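Local coordinates for geranyl diphosphate synthase small subunit (Antirrhinum majus, PDB 3QKC), which probably pairs with a large subunit to form geranyl diphosphate synthase, which joins dimethylallyl and isopentenyl diphosphates into the C10 precursor of monoterpenes, at residues M37-F42 and Q100-P105; K23-R28 and I116-E121; P45-S50 and L76-A81. One frame throughout, in Å; residues are numbered along the deposited sequence.

Contact 1. Residues M37-F42 and Q100-P105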
loop_
_atom_site.group_PDB
_atom_site.type_symbol
_atom_site.label_atom_id
_atom_site.label_comp_id
_atom_site.label_asym_id
_atom_site.label_seq_id
_atom_site.Cartn_x
_atom_site.Cartn_y
_atom_site.Cartn_z
ATOM N N MET A 37 12.092 3.010 -9.500
ATOM C CA MET A 37 11.534 1.752 -8.948
ATOM C C MET A 37 12.414 0.532 -9.205
ATOM O O MET A 37 12.653 -0.265 -8.301
ATOM C CB MET A 37 10.098 1.492 -9.427
ATOM C CG MET A 37 9.443 0.277 -8.754
ATOM S SD MET A 37 7.681 0.034 -9.115
ATOM C CE MET A 37 7.171 1.748 -9.372
ATOM N N HIS A 38 12.881 0.367 -10.438
ATOM C CA HIS A 38 13.782 -0.728 -10.760
ATOM C C HIS A 38 15.100 -0.591 -9.995
ATOM O O HIS A 38 15.575 -1.548 -9.372
ATOM C CB HIS A 38 14.044 -0.783 -12.262
ATOM C CG HIS A 38 14.834 -1.975 -12.689
ATOM N ND1 HIS A 38 14.241 -3.116 -13.182
ATOM C CD2 HIS A 38 16.166 -2.215 -12.677
ATOM C CE1 HIS A 38 15.176 -4.003 -13.473
ATOM N NE2 HIS A 38 16.352 -3.483 -13.174
ATOM N N HIS A 39 15.682 0.598 -10.017
ATOM C CA HIS A 39 16.937 0.798 -9.325
ATOM C C HIS A 39 16.881 0.486 -7.812
ATOM O O HIS A 39 17.680 -0.297 -7.312
ATOM C CB HIS A 39 17.488 2.196 -9.568
ATOM C CG HIS A 39 18.828 2.414 -8.942
ATOM N ND1 HIS A 39 19.003 3.144 -7.786
ATOM C CD2 HIS A 39 20.058 1.967 -9.297
ATOM C CE1 HIS A 39 20.284 3.145 -7.459
ATOM N NE2 HIS A 39 20.944 2.435 -8.356
ATOM N N LEU A 40 15.937 1.082 -7.096
ATOM C CA LEU A 40 15.893 0.947 -5.626
ATOM C C LEU A 40 15.633 -0.483 -5.183
ATOM O O LEU A 40 16.232 -0.950 -4.228
ATOM C CB LEU A 40 14.889 1.919 -5.018
ATOM C CG LEU A 40 15.247 3.369 -5.346
ATOM C CD1 LEU A 40 14.324 4.332 -4.618
ATOM C CD2 LEU A 40 16.701 3.643 -4.988
ATOM N N THR A 41 14.786 -1.184 -5.926
ATOM C CA THR A 41 14.420 -2.567 -5.639
ATOM C C THR A 41 15.627 -3.510 -5.652
ATOM O O THR A 41 15.808 -4.304 -4.722
ATOM C CB THR A 41 13.322 -3.048 -6.619
ATOM O OG1 THR A 41 12.201 -2.163 -6.531
ATOM C CG2 THR A 41 12.863 -4.478 -6.329
ATOM N N PHE A 42 16.450 -3.411 -6.687
ATOM C CA PHE A 42 17.613 -4.293 -6.840
ATOM C C PHE A 42 18.923 -3.763 -6.259
ATOM O O PHE A 42 19.907 -4.500 -6.187
ATOM C CB PHE A 42 17.789 -4.697 -8.309
ATOM C CG PHE A 42 16.531 -5.245 -8.918
ATOM C CD1 PHE A 42 15.682 -4.421 -9.644
ATOM C CD2 PHE A 42 16.177 -6.565 -8.734
ATOM C CE1 PHE A 42 14.491 -4.918 -10.177
ATOM C CE2 PHE A 42 14.992 -7.070 -9.264
ATOM C CZ PHE A 42 14.152 -6.247 -9.984
ATOM N N GLN A 100 24.391 5.802 -0.192
ATOM C CA GLN A 100 24.461 6.584 -1.416
ATOM C C GLN A 100 23.083 6.673 -2.059
ATOM O O GLN A 100 22.307 5.726 -2.011
ATOM C CB GLN A 100 25.512 6.027 -2.397
ATOM C CG GLN A 100 26.963 6.022 -1.870
ATOM C CD GLN A 100 27.547 7.417 -1.556
ATOM O OE1 GLN A 100 27.082 8.446 -2.067
ATOM N NE2 GLN A 100 28.597 7.439 -0.727
ATOM N N HIS A 101 22.785 7.835 -2.625
ATOM C CA HIS A 101 21.531 8.101 -3.312
ATOM C C HIS A 101 21.821 8.501 -4.754
ATOM O O HIS A 101 22.441 9.524 -4.997
ATOM C CB HIS A 101 20.789 9.245 -2.624
ATOM C CG HIS A 101 20.552 9.013 -1.168
ATOM N ND1 HIS A 101 19.431 8.362 -0.693
ATOM C CD2 HIS A 101 21.290 9.336 -0.083
ATOM C CE1 HIS A 101 19.495 8.295 0.625
ATOM N NE2 HIS A 101 20.613 8.879 1.019
ATOM N N LYS A 102 21.363 7.681 -5.696
ATOM C CA LYS A 102 21.432 7.994 -7.126
ATOM C C LYS A 102 20.319 8.963 -7.548
ATOM O O LYS A 102 20.408 9.588 -8.597
ATOM C CB LYS A 102 21.366 6.695 -7.942
ATOM C CG LYS A 102 21.457 6.855 -9.458
ATOM C CD LYS A 102 21.408 5.497 -10.160
ATOM C CE LYS A 102 21.470 5.632 -11.694
ATOM N NZ LYS A 102 21.680 4.312 -12.375
ATOM N N PHE A 103 19.274 9.085 -6.729
ATOM C CA PHE A 103 18.137 9.954 -7.038
ATOM C C PHE A 103 17.888 10.965 -5.933
ATOM O O PHE A 103 18.274 10.749 -4.787
ATOM C CB PHE A 103 16.863 9.116 -7.259
ATOM C CG PHE A 103 16.910 8.255 -8.486
ATOM C CD1 PHE A 103 16.617 8.792 -9.741
ATOM C CD2 PHE A 103 17.251 6.906 -8.390
ATOM C CE1 PHE A 103 16.666 7.996 -10.881
ATOM C CE2 PHE A 103 17.312 6.095 -9.537
ATOM C CZ PHE A 103 17.013 6.640 -10.776
ATOM N N ASP A 104 17.218 12.057 -6.283
ATOM C CA ASP A 104 16.842 13.100 -5.324
ATOM C C ASP A 104 15.828 12.630 -4.276
ATOM O O ASP A 104 15.129 11.634 -4.495
ATOM C CB ASP A 104 16.317 14.343 -6.056
ATOM C CG ASP A 104 17.434 15.160 -6.687
ATOM O OD1 ASP A 104 17.873 16.175 -6.089
ATOM O OD2 ASP A 104 17.883 14.777 -7.788
ATOM N N PRO A 105 15.762 13.328 -3.120
ATOM C CA PRO A 105 14.780 13.013 -2.092
ATOM C C PRO A 105 13.335 12.921 -2.604
ATOM O O PRO A 105 12.649 11.943 -2.293
ATOM C CB PRO A 105 14.946 14.163 -1.099
ATOM C CG PRO A 105 16.423 14.427 -1.140
ATOM C CD PRO A 105 16.790 14.266 -2.608
#

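Contact 2. Residues K23-R28 and I116-E121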
loop_
_atom_site.group_PDB
_atom_site.type_symbol
_atom_site.label_atom_id
_atom_site.label_comp_id
_atom_site.label_asym_id
_atom_site.label_seq_id
_atom_site.Cartn_x
_atom_site.Cartn_y
_atom_site.Cartn_z
ATOM N N LYS A 23 10.932 -9.564 -14.158
ATOM C CA LYS A 23 9.832 -9.694 -15.086
ATOM C C LYS A 23 8.727 -8.645 -14.876
ATOM O O LYS A 23 8.035 -8.298 -15.820
ATOM C CB LYS A 23 9.276 -11.122 -15.006
ATOM C CG LYS A 23 10.235 -12.162 -15.603
ATOM C CD LYS A 23 9.919 -13.585 -15.164
ATOM C CE LYS A 23 10.775 -14.587 -15.928
ATOM N NZ LYS A 23 10.032 -15.852 -16.190
ATOM N N ALA A 24 8.594 -8.114 -13.656
ATOM C CA ALA A 24 7.507 -7.182 -13.331
ATOM C C ALA A 24 7.873 -5.692 -13.371
ATOM O O ALA A 24 6.993 -4.840 -13.554
ATOM C CB ALA A 24 6.905 -7.542 -11.985
ATOM N N ILE A 25 9.158 -5.386 -13.187
ATOM C CA ILE A 25 9.646 -4.008 -13.058
ATOM C C ILE A 25 10.787 -3.716 -14.052
ATOM O O ILE A 25 11.972 -3.926 -13.730
ATOM C CB ILE A 25 10.156 -3.697 -11.630
ATOM C CG1 ILE A 25 9.148 -4.131 -10.572
ATOM C CG2 ILE A 25 10.466 -2.187 -11.485
ATOM C CD1 ILE A 25 9.737 -4.230 -9.172
ATOM N N PRO A 26 10.436 -3.210 -15.253
ATOM C CA PRO A 26 11.457 -2.983 -16.276
ATOM C C PRO A 26 12.306 -1.780 -15.894
ATOM O O PRO A 26 11.821 -0.876 -15.189
ATOM C CB PRO A 26 10.634 -2.702 -17.546
ATOM C CG PRO A 26 9.359 -2.123 -17.045
ATOM C CD PRO A 26 9.117 -2.672 -15.643
ATOM N N ILE A 27 13.564 -1.756 -16.315
ATOM C CA ILE A 27 14.357 -0.575 -16.040
ATOM C C ILE A 27 13.797 0.564 -16.913
ATOM O O ILE A 27 14.216 1.705 -16.790
ATOM C CB ILE A 27 15.900 -0.847 -16.157
ATOM C CG1 ILE A 27 16.741 0.381 -15.761
ATOM C CG2 ILE A 27 16.282 -1.360 -17.540
ATOM C CD1 ILE A 27 16.685 0.764 -14.269
ATOM N N ARG A 28 12.770 0.213 -17.699
ATOM C CA ARG A 28 12.187 0.983 -18.812
ATOM C C ARG A 28 12.089 2.472 -18.589
ATOM O O ARG A 28 10.999 3.028 -18.386
ATOM C CB ARG A 28 10.829 0.383 -19.232
ATOM C CG ARG A 28 9.674 1.386 -19.385
ATOM C CD ARG A 28 8.305 0.730 -19.186
ATOM N NE ARG A 28 7.770 0.189 -20.436
ATOM C CZ ARG A 28 7.586 -1.102 -20.692
ATOM N NH1 ARG A 28 7.090 -1.470 -21.863
ATOM N NH2 ARG A 28 7.883 -2.025 -19.783
ATOM N N ILE A 116 5.002 0.374 -2.418
ATOM C CA ILE A 116 4.082 -0.248 -1.458
ATOM C C ILE A 116 2.896 -0.989 -2.082
ATOM O O ILE A 116 2.751 -2.166 -1.820
ATOM C CB ILE A 116 3.644 0.691 -0.323
ATOM C CG1 ILE A 116 4.858 1.027 0.550
ATOM C CG2 ILE A 116 2.575 -0.005 0.558
ATOM C CD1 ILE A 116 4.692 2.259 1.441
ATOM N N PRO A 117 2.055 -0.323 -2.901
ATOM C CA PRO A 117 0.911 -1.031 -3.485
ATOM C C PRO A 117 1.277 -2.002 -4.634
ATOM O O PRO A 117 0.555 -2.984 -4.892
ATOM C CB PRO A 117 0.042 0.108 -4.037
ATOM C CG PRO A 117 1.015 1.223 -4.326
ATOM C CD PRO A 117 1.993 1.123 -3.181
ATOM N N PHE A 118 2.363 -1.707 -5.331
ATOM C CA PHE A 118 2.844 -2.536 -6.411
ATOM C C PHE A 118 3.008 -3.984 -5.944
ATOM O O PHE A 118 2.525 -4.911 -6.588
ATOM C CB PHE A 118 4.169 -1.988 -6.925
ATOM C CG PHE A 118 4.642 -2.642 -8.194
ATOM C CD1 PHE A 118 5.450 -3.765 -8.145
ATOM C CD2 PHE A 118 4.267 -2.132 -9.437
ATOM C CE1 PHE A 118 5.883 -4.371 -9.303
ATOM C CE2 PHE A 118 4.700 -2.736 -10.612
ATOM C CZ PHE A 118 5.514 -3.861 -10.536
ATOM N N GLY A 119 3.676 -4.179 -4.811
ATOM C CA GLY A 119 3.776 -5.511 -4.223
ATOM C C GLY A 119 2.429 -6.161 -3.960
ATOM O O GLY A 119 2.236 -7.357 -4.250
ATOM N N LEU A 120 1.489 -5.385 -3.424
ATOM C CA LEU A 120 0.120 -5.894 -3.181
ATOM C C LEU A 120 -0.657 -6.147 -4.456
ATOM O O LEU A 120 -1.504 -7.038 -4.499
ATOM C CB LEU A 120 -0.681 -4.957 -2.274
ATOM C CG LEU A 120 -0.007 -4.612 -0.942
ATOM C CD1 LEU A 120 -0.673 -3.399 -0.334
ATOM C CD2 LEU A 120 -0.078 -5.797 -0.011
ATOM N N GLU A 121 -0.371 -5.354 -5.485
ATOM C CA GLU A 121 -0.934 -5.570 -6.827
ATOM C C GLU A 121 -0.404 -6.872 -7.455
ATOM O O GLU A 121 -1.186 -7.644 -8.004
ATOM C CB GLU A 121 -0.639 -4.386 -7.751
ATOM C CG GLU A 121 -1.311 -4.488 -9.120
ATOM C CD GLU A 121 -0.908 -3.390 -10.098
ATOM O OE1 GLU A 121 -0.350 -2.348 -9.681
ATOM O OE2 GLU A 121 -1.150 -3.569 -11.305
#

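Contact 3. Residues P45-S50 and L76-A81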
loop_
_atom_site.group_PDB
_atom_site.type_symbol
_atom_site.label_atom_id
_atom_site.label_comp_id
_atom_site.label_asym_id
_atom_site.label_seq_id
_atom_site.Cartn_x
_atom_site.Cartn_y
_atom_site.Cartn_z
ATOM N N PRO A 45 19.569 -3.738 0.150
ATOM C CA PRO A 45 19.934 -5.000 0.824
ATOM C C PRO A 45 18.731 -5.944 0.849
ATOM O O PRO A 45 17.591 -5.490 0.926
ATOM C CB PRO A 45 20.296 -4.562 2.249
ATOM C CG PRO A 45 20.621 -3.083 2.134
ATOM C CD PRO A 45 19.733 -2.569 1.033
ATOM N N ARG A 46 18.981 -7.239 0.729
ATOM C CA ARG A 46 17.895 -8.213 0.748
ATOM C C ARG A 46 17.459 -8.426 2.204
ATOM O O ARG A 46 18.165 -8.019 3.122
ATOM C CB ARG A 46 18.324 -9.527 0.057
ATOM C CG ARG A 46 19.285 -10.405 0.849
ATOM C CD ARG A 46 20.454 -10.891 -0.040
ATOM N NE ARG A 46 21.298 -11.946 0.534
ATOM C CZ ARG A 46 21.914 -11.899 1.717
ATOM N NH1 ARG A 46 21.756 -10.853 2.530
ATOM N NH2 ARG A 46 22.664 -12.933 2.107
ATOM N N THR A 47 16.279 -8.997 2.408
ATOM C CA THR A 47 15.900 -9.449 3.738
ATOM C C THR A 47 15.603 -10.925 3.669
ATOM O O THR A 47 14.969 -11.381 2.712
ATOM C CB THR A 47 14.678 -8.718 4.330
ATOM O OG1 THR A 47 14.202 -9.463 5.461
ATOM C CG2 THR A 47 13.531 -8.592 3.296
ATOM N N SER A 48 16.060 -11.656 4.687
ATOM C CA SER A 48 15.808 -13.090 4.806
ATOM C C SER A 48 14.321 -13.441 4.979
ATOM O O SER A 48 13.941 -14.606 4.821
ATOM C CB SER A 48 16.621 -13.677 5.959
ATOM O OG SER A 48 16.319 -13.024 7.171
ATOM N N ALA A 49 13.502 -12.432 5.304
ATOM C CA ALA A 49 12.030 -12.562 5.367
ATOM C C ALA A 49 11.422 -13.019 4.050
ATOM O O ALA A 49 10.470 -13.780 4.052
ATOM C CB ALA A 49 11.365 -11.241 5.837
ATOM N N SER A 50 11.985 -12.565 2.934
ATOM C CA SER A 50 11.571 -13.015 1.598
ATOM C C SER A 50 11.837 -14.490 1.334
ATOM O O SER A 50 10.978 -15.191 0.784
ATOM C CB SER A 50 12.237 -12.176 0.507
ATOM O OG SER A 50 11.942 -10.825 0.698
ATOM N N LEU A 76 9.577 -6.101 -1.495
ATOM C CA LEU A 76 9.166 -4.728 -1.826
ATOM C C LEU A 76 8.715 -3.901 -0.619
ATOM O O LEU A 76 9.050 -2.706 -0.526
ATOM C CB LEU A 76 8.081 -4.730 -2.922
ATOM C CG LEU A 76 8.578 -5.154 -4.335
ATOM C CD1 LEU A 76 7.410 -5.602 -5.199
ATOM C CD2 LEU A 76 9.360 -4.043 -5.051
ATOM N N MET A 77 7.986 -4.510 0.325
ATOM C CA MET A 77 7.602 -3.754 1.529
ATOM C C MET A 77 8.872 -3.288 2.202
ATOM O O MET A 77 8.972 -2.136 2.622
ATOM C CB MET A 77 6.765 -4.569 2.532
ATOM C CG MET A 77 5.380 -4.994 2.059
ATOM S SD MET A 77 4.304 -3.688 1.430
ATOM C CE MET A 77 4.559 -3.998 -0.335
ATOM N N HIS A 78 9.826 -4.211 2.308
ATOM C CA HIS A 78 11.128 -3.952 2.900
ATOM C C HIS A 78 11.876 -2.838 2.178
ATOM O O HIS A 78 12.474 -1.968 2.836
ATOM C CB HIS A 78 11.958 -5.243 2.923
ATOM C CG HIS A 78 13.450 -5.035 3.004
ATOM N ND1 HIS A 78 14.103 -4.723 4.177
ATOM C CD2 HIS A 78 14.420 -5.184 2.065
ATOM C CE1 HIS A 78 15.403 -4.644 3.952
ATOM N NE2 HIS A 78 15.621 -4.929 2.677
ATOM N N VAL A 79 11.867 -2.892 0.842
ATOM C CA VAL A 79 12.474 -1.853 0.010
ATOM C C VAL A 79 11.788 -0.519 0.244
ATOM O O VAL A 79 12.463 0.518 0.364
ATOM C CB VAL A 79 12.441 -2.201 -1.515
ATOM C CG1 VAL A 79 12.751 -0.956 -2.375
ATOM C CG2 VAL A 79 13.427 -3.304 -1.835
ATOM N N ALA A 80 10.459 -0.526 0.311
ATOM C CA ALA A 80 9.758 0.725 0.572
ATOM C C ALA A 80 10.152 1.332 1.936
ATOM O O ALA A 80 10.483 2.522 2.011
ATOM C CB ALA A 80 8.252 0.581 0.420
ATOM N N ALA A 81 10.134 0.519 2.985
ATOM C CA ALA A 81 10.599 0.930 4.323
ATOM C C ALA A 81 12.054 1.447 4.317
ATOM O O ALA A 81 12.339 2.538 4.836
ATOM C CB ALA A 81 10.468 -0.247 5.294
#

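Contact 1. Residues M37-F42 and Q100-P105
His39 projects from helix 34-43 and is met by Lys102 and Phe103, neighbours in the loop that connects helix 68-85 to helix 105-126 in the all-helical prenyltransferase fold. Two residues meet the imidazole, Lys102 over one face and Phe103 obliquely. Lys102, its chain extended, sets CD over that face: CD sits 3.7 Å from the centroid of the His39 ring and only 17° off the ring normal, a CH-pi contact displaced toward the rim, with CD 3.6 Å from His39 NE2. Separately, Lys102 CB comes within 3.7 Å of His39 CE1. Phe103 makes an offset edge-to-face pair, its edge turned toward the imidazole, the ring centroids 5.8 Å apart and the planes inclined at 66°. With CG trans to the backbone nitrogen (chi1 -176°), His39 carries its ring outward from the helix to the loop. An alanine here would probably leave the methylenes of Lys102 and the rim of Phe103 without the ring they pack on, and open a gap between helix and loop. Met37, on another side of the helix, packs on helix 105-126 and on Ser150 of the second subunit, while its carbonyl O takes a 2.6 Å bond from Thr41 OG1. Lys102 NZ stands 4.5 Å from His39 NE2, close enough that a positive charge on the imidazole would probably be disfavoured. His39 ND1 is covered by the contact and has no hydrogen-bond partner in the model; across the interface it faces Phe103 CE2, 3.8 Å away.

Contact 2. Residues K23-R28 and I116-E121
Helix 105-126, which pairs with its copy across the dimer interface of this prenyltransferase fold, sends Phe118 from another side against Ala24 and Ile25, at the C-terminal part of helix 5-24 and the loop after it. The ring meets both residues through its far rim. Ala24 O lies in the ring plane at the edge, 3.5 Å from Phe118 CZ, so the carbonyl faces the weakly positive C-H rim; the Ala24 methyl adds a looser contact, CB to Phe118 CZ at 4.2 Å. Ile25 supplies its longer branch: CG1 is 3.5 Å from Phe118 CE1, and CD1 follows at 3.9 Å from the same CE1. That branch points opposite the carbonyl carbon of Ile25 (chi1 -49°), which leaves CG2 for Met37 of helix 34-43. Phe118 and Ile25 both also touch Leu76 of helix 68-85, and Met37 touches the Phe118 ring as well. Just before it the helix is kinked at Pro117, whose nitrogen makes no bond to the preceding turn. Ile116 and Leu120 pack on the same residues of the second subunit, an apolar helix-to-helix seam typical of dimeric trans-prenyltransferases.

Contact 3. Residues P45-S50 and L76-A81
The imidazole of His78 has the methyl of Thr47 over one face and the carbonyl oxygen of Pro45 at its edge. Thr47 CG2 rests toward the rim of the ring, 3.6 Å from His78 CG and 3.8 Å from the ring centroid, a CH-pi contact, and it also touches His78 CB at 3.7 Å. At the edge, His78 NE2 gives its hydrogen to Pro45 O, with 2.7 Å between N and O and a somewhat bent N-H...O angle of 151°. The oxygen lies almost in the ring plane, but seen from the proline the donor stands 37° above the carbonyl plane. One bond and one methyl together thus limit how far the imidazole can turn. Thr47 works in two directions: with OG1 opposite the backbone nitrogen (chi1 166°), the hydroxyl can act as N-cap of helix 48-59, accepting from Ala49 N at 3.1 Å, while CG2 is left to cover the histidine. Leu183 of helix 169-195 packs against His78 as well, and Thr47 meets His184 of that helix. Arg46, between the two contacting residues, points away and forms a salt bridge with Glu14 of helix 5-24. From its sequence position, segment 45-50, the lead-in and start of helix 48-59, probably corresponds to the basic segment that helps hold isopentenyl diphosphate in catalytic relatives, and helix 68-85 to the one leading to their first aspartate-rich motif. The N-capped start of helix 48-59 packed against helix 68-85 is part of the all-helical trans-prenyltransferase bundle.

The three contacts nest along the chain, contact 3 inside the loop closed by contact 1 and contact 1 inside that of contact 2, and each pair of centres is 14 Å apart. Contacts 1 and 2 join through His38 ND1 and Ile25 O, 2.5 Å apart and probably hydrogen-bonded. Contact 1 reaches contact 3 where Thr41 OG1 packs 3.7 Å from Leu76 CD2; contact 2 does so where Gly119 CA lies 3.8 Å from Leu76 CD1. Helix 68-85 is thus common ground. Contact 3 lies about 5 Å from the centre of the chain, contact 1 about 19 Å. Judged by the sequence position of its segments, contact 3 probably borders the counterpart of the family's substrate pocket.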